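Local coordinates for extracellular solute-binding protein (Bordetella parapertussis, PDB 3PU5), which probably captures a small solute, perhaps a polyamine, outside the cytoplasm and delivers it to a membrane transporter, at residues Gly172-Ala176 with Ala314-Leu318; Ile178-Glu182 with Leu318-Ile323. All coordinates share one frame; numbering follows the deposited sequence.

Interaction 1 (Gly172-Ala176 with Ala314-Leu318); sequences GDIEA and ALLDL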
# COMPACT_ATOMS: atom_id res chain seq x y z
N GLY A 172 11.27 0.73 -14.51
CA GLY A 172 11.10 -0.37 -15.45
C GLY A 172 12.38 -1.10 -15.84
O GLY A 172 12.35 -1.98 -16.71
N ASP A 173 13.49 -0.74 -15.22
CA ASP A 173 14.78 -1.37 -15.53
C ASP A 173 14.93 -2.63 -14.71
O ASP A 173 15.56 -2.63 -13.65
CB ASP A 173 15.93 -0.40 -15.25
CG ASP A 173 17.25 -0.85 -15.87
OD1 ASP A 173 17.37 -2.02 -16.27
OD2 ASP A 173 18.18 -0.01 -15.95
N ILE A 174 14.37 -3.73 -15.21
CA ILE A 174 14.33 -4.96 -14.44
C ILE A 174 15.70 -5.64 -14.38
O ILE A 174 16.00 -6.33 -13.41
CB ILE A 174 13.26 -5.93 -14.96
CG1 ILE A 174 13.53 -6.32 -16.41
CG2 ILE A 174 11.87 -5.33 -14.82
CD1 ILE A 174 12.60 -7.40 -16.92
N GLU A 175 16.52 -5.44 -15.40
CA GLU A 175 17.88 -5.99 -15.40
C GLU A 175 18.67 -5.40 -14.24
O GLU A 175 19.29 -6.13 -13.46
CB GLU A 175 18.60 -5.68 -16.71
CG GLU A 175 18.10 -6.50 -17.89
CD GLU A 175 18.73 -7.88 -17.97
OE1 GLU A 175 19.60 -8.19 -17.11
OE2 GLU A 175 18.36 -8.65 -18.88
N ALA A 176 18.65 -4.07 -14.15
CA ALA A 176 19.34 -3.37 -13.07
C ALA A 176 18.79 -3.78 -11.71
O ALA A 176 19.55 -4.01 -10.76
CB ALA A 176 19.24 -1.85 -13.27
N ALA A 314 8.37 -10.85 -17.32
CA ALA A 314 9.81 -10.74 -17.56
C ALA A 314 10.60 -10.68 -16.25
O ALA A 314 11.65 -11.31 -16.13
CB ALA A 314 10.12 -9.54 -18.42
N LEU A 315 10.11 -9.91 -15.29
CA LEU A 315 10.78 -9.79 -13.99
C LEU A 315 10.90 -11.16 -13.32
O LEU A 315 11.97 -11.52 -12.81
CB LEU A 315 10.01 -8.82 -13.08
CG LEU A 315 10.64 -8.46 -11.72
CD1 LEU A 315 12.06 -7.91 -11.88
CD2 LEU A 315 9.74 -7.46 -10.98
N LEU A 316 9.81 -11.92 -13.31
CA LEU A 316 9.80 -13.27 -12.75
C LEU A 316 10.81 -14.17 -13.44
O LEU A 316 11.53 -14.93 -12.78
CB LEU A 316 8.40 -13.88 -12.88
CG LEU A 316 7.31 -13.22 -12.04
CD1 LEU A 316 5.93 -13.57 -12.58
CD2 LEU A 316 7.45 -13.64 -10.59
N ASP A 317 10.85 -14.10 -14.77
CA ASP A 317 11.80 -14.85 -15.57
C ASP A 317 13.24 -14.56 -15.14
O ASP A 317 14.01 -15.48 -14.87
CB ASP A 317 11.63 -14.52 -17.06
CG ASP A 317 10.42 -15.20 -17.68
OD1 ASP A 317 9.86 -16.13 -17.05
OD2 ASP A 317 10.04 -14.82 -18.81
N LEU A 318 13.60 -13.28 -15.10
CA LEU A 318 14.94 -12.86 -14.67
C LEU A 318 15.23 -13.33 -13.25
O LEU A 318 16.34 -13.79 -12.96
CB LEU A 318 15.06 -11.34 -14.73
CG LEU A 318 15.43 -10.71 -16.06
CD1 LEU A 318 15.71 -9.24 -15.86
CD2 LEU A 318 16.64 -11.40 -16.68
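A314 and L318 come to lie on one face of their helix because they sit a turn apart, joined by the 3.0 Å bond from L318 N to A314 O, and I174 packs against that face. The isoleucine reaches across with its longer branch: CD1 meets A314 CB at 3.6 Å, where the small methyl leaves room for it, while CG1 rests 3.7 Å from L318 CD1, the two side chains crossing at about a right angle. A chi1 of 60°, which sets I174 CG1 between the backbone N and the carbonyl carbon, is what places this branch over A314 and L318. Behind them, L315 CD1 meets the base of the isoleucine, 3.9 Å from I174 CB and equally near CG2. E175 suits the outer margin: its chain bends at chi2 (-83°), bringing the aliphatic part and carboxylate across L318, with OE2 3.9 Å from L318 CD2, while OE1 makes a salt bridge to R322. The start of the helix is capped by D173, the N-cap, whose OD1 accepts from A176 N at 3.2 Å; the bond is nearly straight at the hydrogen, but the N-H comes from above the carboxylate plane. Its OD2 is taken by S169 N, so both carboxylate oxygens have a backbone partner. The whole is an N-capped first turn of helix 174-184 laid against helix 305-322, on the surface of an alpha/beta lobe of the periplasmic-binding-protein fold.

Interaction 2 (Ile178-Glu182 with Leu318-Ile323); sequences IATLE and LWNKRI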
# COMPACT_ATOMS: atom_id res chain seq x y z
N ILE A 178 17.21 -6.66 -10.86
CA ILE A 178 17.67 -8.01 -10.58
C ILE A 178 19.19 -8.08 -10.33
O ILE A 178 19.65 -8.81 -9.44
CB ILE A 178 17.27 -8.98 -11.71
CG1 ILE A 178 15.74 -9.17 -11.71
CG2 ILE A 178 17.99 -10.31 -11.57
CD1 ILE A 178 15.20 -9.98 -10.53
N ALA A 179 19.95 -7.32 -11.10
CA ALA A 179 21.40 -7.28 -10.93
C ALA A 179 21.78 -6.77 -9.53
O ALA A 179 22.74 -7.25 -8.95
CB ALA A 179 22.04 -6.41 -12.00
N THR A 180 21.03 -5.80 -9.01
CA THR A 180 21.26 -5.29 -7.66
C THR A 180 21.04 -6.38 -6.63
O THR A 180 21.89 -6.64 -5.79
CB THR A 180 20.34 -4.09 -7.34
OG1 THR A 180 20.63 -3.01 -8.23
CG2 THR A 180 20.56 -3.61 -5.93
N LEU A 181 19.89 -7.04 -6.71
CA LEU A 181 19.56 -8.10 -5.77
C LEU A 181 20.53 -9.26 -5.88
O LEU A 181 20.88 -9.92 -4.88
CB LEU A 181 18.12 -8.58 -5.99
CG LEU A 181 17.62 -9.67 -5.05
CD1 LEU A 181 17.60 -9.16 -3.60
CD2 LEU A 181 16.24 -10.12 -5.48
N GLU A 182 21.00 -9.51 -7.10
CA GLU A 182 21.95 -10.59 -7.33
C GLU A 182 23.24 -10.33 -6.56
O GLU A 182 23.88 -11.26 -6.08
CB GLU A 182 22.23 -10.75 -8.83
CG GLU A 182 23.08 -11.95 -9.15
CD GLU A 182 23.12 -12.25 -10.64
OE1 GLU A 182 22.89 -11.32 -11.44
OE2 GLU A 182 23.37 -13.42 -11.00
N LEU A 318 13.60 -13.28 -15.10
CA LEU A 318 14.94 -12.86 -14.67
C LEU A 318 15.23 -13.33 -13.25
O LEU A 318 16.34 -13.79 -12.96
CB LEU A 318 15.06 -11.34 -14.73
CG LEU A 318 15.43 -10.71 -16.06
CD1 LEU A 318 15.71 -9.24 -15.86
CD2 LEU A 318 16.64 -11.40 -16.68
N TRP A 319 14.24 -13.22 -12.38
CA TRP A 319 14.35 -13.70 -11.01
C TRP A 319 14.69 -15.19 -11.01
O TRP A 319 15.69 -15.60 -10.44
CB TRP A 319 13.05 -13.42 -10.24
CG TRP A 319 13.00 -13.90 -8.81
CD1 TRP A 319 12.84 -15.18 -8.37
CD2 TRP A 319 13.07 -13.08 -7.62
NE1 TRP A 319 12.82 -15.22 -7.00
CE2 TRP A 319 12.96 -13.95 -6.51
CE3 TRP A 319 13.24 -11.71 -7.39
CZ2 TRP A 319 13.00 -13.49 -5.19
CZ3 TRP A 319 13.27 -11.26 -6.08
CH2 TRP A 319 13.15 -12.14 -5.00
N ASN A 320 13.86 -15.99 -11.68
CA ASN A 320 14.07 -17.44 -11.69
C ASN A 320 15.43 -17.80 -12.28
O ASN A 320 15.95 -18.89 -12.05
CB ASN A 320 12.94 -18.14 -12.44
CG ASN A 320 11.60 -18.03 -11.72
OD1 ASN A 320 11.55 -17.91 -10.50
ND2 ASN A 320 10.51 -18.06 -12.49
N LYS A 321 16.01 -16.86 -13.02
CA LYS A 321 17.24 -17.13 -13.74
C LYS A 321 18.50 -16.79 -12.94
O LYS A 321 19.47 -17.56 -12.92
CB LYS A 321 17.23 -16.34 -15.05
CG LYS A 321 17.96 -17.02 -16.17
CD LYS A 321 17.17 -16.92 -17.46
CE LYS A 321 17.01 -15.48 -17.90
NZ LYS A 321 16.54 -15.39 -19.31
N ARG A 322 18.43 -15.64 -12.30
CA ARG A 322 19.46 -15.12 -11.52
C ARG A 322 19.30 -15.11 -9.99
O ARG A 322 20.27 -14.92 -9.35
CB ARG A 322 19.85 -13.79 -12.09
CG ARG A 322 20.14 -13.92 -13.53
CD ARG A 322 19.86 -12.72 -14.27
NE ARG A 322 20.67 -11.67 -13.74
CZ ARG A 322 21.28 -10.70 -14.41
NH1 ARG A 322 21.15 -10.61 -15.73
NH2 ARG A 322 22.00 -9.81 -13.75
N ILE A 323 18.12 -15.35 -9.43
CA ILE A 323 17.89 -15.29 -8.00
C ILE A 323 17.62 -16.63 -7.35
O ILE A 323 18.38 -17.08 -6.51
CB ILE A 323 16.79 -14.31 -7.61
CG1 ILE A 323 17.09 -12.94 -8.16
CG2 ILE A 323 16.66 -14.19 -6.12
CD1 ILE A 323 18.35 -12.47 -7.91
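R322 spans two helices of a periplasmic-binding-protein lobe, 174-184 and 305-322, whose short segments here run roughly parallel, 29° apart with axes 10.4 Å from each other. Its CB lies 3.7 Å from E182 OE2, CG stays beside that same oxygen, and CD passes near I178 CG2. From there the chain bends at chi3 (60°) and brings the guanidinium beside the glutamate. NE touches I178 CG2 and gives a weak hydrogen bond to E182 OE1; CZ lies close to that oxygen too, and NH2 makes a shorter but bent bond, 2.9 Å, to OE1, which it meets nearly along the C-O axis. Both N-H groups thus converge on OE1 alone, and the planes are 48° apart, so the pairing is neither two-oxygen nor coplanar. NH2 also brushes A179 CB. A long, charged residue fits this margin, since its methylenes cover I178 while its tip pairs with an acid. An extended E182 chain is what carries the carboxylate across.

Farther in, the contact turns apolar. I178 sends its longer branch between the helices, CG1 3.8 Å from L318 CB and CD1 3.8 Å from W319 CA. L181 CD2 comes obliquely to the six-membered ring of W319, and lies 4.0 Å from I323 CG1, these two side chains crossing at about a right angle. The indole is further held by an edge-to-face contact with F191, and I323 CG2 stands 3.7 Å above its plane, over the ring centre.

Overall arrangement
From the N terminus, the chain passes through the strands and helices of both lobes before reaching helix 174-184, which precedes strand 188-192 in the chain. It then runs on for well over a hundred residues and returns as helix 305-322, near the modelled C terminus, so that each interaction closes a loop of roughly 135 residues. Interaction 1 joins the starting turn of the earlier helix to the middle of the later one; interaction 2 continues along both toward their C-terminal ends. Because the helices run the same way, the two loops cross and neither encloses the other. Their centres lie about 8 Å apart, and L318 belongs to both, so together they pin the C-terminal helix along helix 174-184.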